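Local coordinates for protein transcription initiation factor TFIID subunit 6 (PDB 1TAF) that serves as a subunit of TFIID, the general transcription factor complex that mediates promoter responses to activators and repressors, and heterodimerises through its histone-fold domain, at residues Ile7-Met12 against Asp27-Leu32. Numbering follows the deposited sequence.
Sequences ISAESM and DAAKEL. With ZN (zinc ion), chain D; ZN (zinc ion), chain G.
Ser11 OG, one residue before the Met12 that packs on Ala29, is gripped by two groups: Ser8 OG donates to it at 2.8 Å, and an acidic side chain of the partner protein's chain bonds it too. The side chains that this first turn directs at the long helix are apolar. Ala9 CB sits 4.1 Å from Ala29 CB and, more tightly, 3.3 Å from Lys30 CD. Lys30 starts away from helix 9-18, but bends at chi2 (-64°) and chi4 (-62°) bring its chain back alongside that methyl, while its ammonium bonds the carbonyl of Asp26. Met12, with CG anti to its own carbonyl carbon (chi1 -55°), lays Met12 CG 3.3 Å from Ala29 O and brings Met12 SD within 3.9 Å of Leu32 CB. Cutting Met12 back to an alanine is likely to open a gap beside Leu32 and leave Leu24, Ala33 and an apolar side chain of the partner without their shared neighbour. Turned from this packing, Asp27 OD2 and Glu31 OE2 each bind a zinc ion, the first shared with an acidic side chain of the partner, the second with Asp35. Histone folds pack their short first helix on the long central one in this way; here methyls, lysine methylenes and one bent thioether chain meet, so cohesion rests on van der Waals contact and apolar burial rather than on polar bonds.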
loop_
_atom_site.group_PDB
_atom_site.type_symbol
_atom_site.label_atom_id
_atom_site.label_comp_id
_atom_site.label_asym_id
_atom_site.label_seq_id
_atom_site.Cartn_x
_atom_site.Cartn_y
_atom_site.Cartn_z
ATOM N N ILE B 7 -18.703 14.853 3.786
ATOM C CA ILE B 7 -19.286 14.102 2.684
ATOM C C ILE B 7 -20.352 13.183 3.284
ATOM O O ILE B 7 -20.171 12.641 4.372
ATOM C CB ILE B 7 -18.182 13.270 1.964
ATOM C CG1 ILE B 7 -17.175 14.207 1.263
ATOM C CG2 ILE B 7 -18.797 12.272 0.993
ATOM C CD1 ILE B 7 -17.778 15.106 0.161
ATOM N N SER B 8 -21.471 13.030 2.592
ATOM C CA SER B 8 -22.555 12.183 3.088
ATOM C C SER B 8 -22.242 10.698 2.978
ATOM O O SER B 8 -21.482 10.270 2.099
ATOM C CB SER B 8 -23.849 12.462 2.315
ATOM O OG SER B 8 -23.699 12.101 0.948
ATOM N N ALA B 9 -22.854 9.916 3.859
ATOM C CA ALA B 9 -22.697 8.473 3.848
ATOM C C ALA B 9 -23.311 7.928 2.558
ATOM O O ALA B 9 -22.886 6.892 2.045
ATOM C CB ALA B 9 -23.393 7.886 5.032
ATOM N N GLU B 10 -24.294 8.650 2.016
ATOM C CA GLU B 10 -24.962 8.251 0.774
ATOM C C GLU B 10 -23.999 8.241 -0.422
ATOM O O GLU B 10 -24.043 7.344 -1.271
ATOM C CB GLU B 10 -26.150 9.169 0.506
ATOM C CG GLU B 10 -26.968 8.781 -0.698
ATOM C CD GLU B 10 -27.489 7.354 -0.623
ATOM O OE1 GLU B 10 -27.819 6.889 0.499
ATOM O OE2 GLU B 10 -27.561 6.698 -1.692
ATOM N N SER B 11 -23.090 9.212 -0.453
ATOM C CA SER B 11 -22.097 9.308 -1.515
ATOM C C SER B 11 -21.159 8.102 -1.532
ATOM O O SER B 11 -20.633 7.740 -2.577
ATOM C CB SER B 11 -21.271 10.586 -1.348
ATOM O OG SER B 11 -22.106 11.727 -1.332
ATOM N N MET B 12 -20.939 7.490 -0.372
ATOM C CA MET B 12 -20.064 6.319 -0.263
ATOM C C MET B 12 -20.717 5.134 -0.958
ATOM O O MET B 12 -20.041 4.273 -1.515
ATOM C CB MET B 12 -19.817 5.959 1.208
ATOM C CG MET B 12 -19.259 7.086 2.063
ATOM S SD MET B 12 -17.627 7.625 1.559
ATOM C CE MET B 12 -18.012 9.036 0.535
ATOM N N ASP B 27 -23.253 1.615 8.998
ATOM C CA ASP B 27 -22.148 2.036 9.857
ATOM C C ASP B 27 -20.817 2.140 9.087
ATOM O O ASP B 27 -19.985 3.011 9.370
ATOM C CB ASP B 27 -22.030 1.143 11.111
ATOM C CG ASP B 27 -21.881 -0.366 10.797
ATOM O OD1 ASP B 27 -21.803 -0.781 9.606
ATOM O OD2 ASP B 27 -21.835 -1.153 11.776
ATOM N N ALA B 28 -20.645 1.272 8.090
ATOM C CA ALA B 28 -19.441 1.277 7.258
ATOM C C ALA B 28 -19.418 2.537 6.377
ATOM O O ALA B 28 -18.402 3.220 6.297
ATOM C CB ALA B 28 -19.383 0.012 6.396
ATOM N N ALA B 29 -20.545 2.862 5.749
ATOM C CA ALA B 29 -20.639 4.061 4.907
ATOM C C ALA B 29 -20.432 5.330 5.730
ATOM O O ALA B 29 -19.770 6.255 5.263
ATOM C CB ALA B 29 -21.990 4.117 4.185
ATOM N N LYS B 30 -21.014 5.383 6.935
ATOM C CA LYS B 30 -20.873 6.548 7.823
ATOM C C LYS B 30 -19.417 6.726 8.250
ATOM O O LYS B 30 -18.902 7.848 8.320
ATOM C CB LYS B 30 -21.717 6.396 9.095
ATOM C CG LYS B 30 -23.200 6.106 8.888
ATOM C CD LYS B 30 -23.938 7.231 8.193
ATOM C CE LYS B 30 -25.351 6.796 7.761
ATOM N NZ LYS B 30 -25.344 5.663 6.767
ATOM N N GLU B 31 -18.758 5.621 8.566
ATOM C CA GLU B 31 -17.368 5.685 8.988
ATOM C C GLU B 31 -16.501 6.232 7.863
ATOM O O GLU B 31 -15.683 7.117 8.082
ATOM C CB GLU B 31 -16.875 4.303 9.405
ATOM C CG GLU B 31 -15.405 4.271 9.849
ATOM C CD GLU B 31 -15.152 5.031 11.143
ATOM O OE1 GLU B 31 -16.120 5.344 11.873
ATOM O OE2 GLU B 31 -13.972 5.314 11.438
ATOM N N LEU B 32 -16.687 5.696 6.662
ATOM C CA LEU B 32 -15.937 6.116 5.484
ATOM C C LEU B 32 -16.181 7.573 5.119
ATOM O O LEU B 32 -15.257 8.272 4.717
ATOM C CB LEU B 32 -16.300 5.239 4.283
ATOM C CG LEU B 32 -15.353 4.109 3.899
ATOM C CD1 LEU B 32 -15.940 3.382 2.726
ATOM C CD2 LEU B 32 -13.988 4.664 3.538
HETATM ZN ZN ZN D . -22.030 -3.069 11.161
HETATM ZN ZN ZN G . -12.285 5.236 10.401
HETATM O O HOH W 1 -24.198 -3.531 10.583
HETATM O O HOH W 2 -21.347 -3.933 12.904
HETATM O O HOH W 3 -11.734 3.234 10.031
#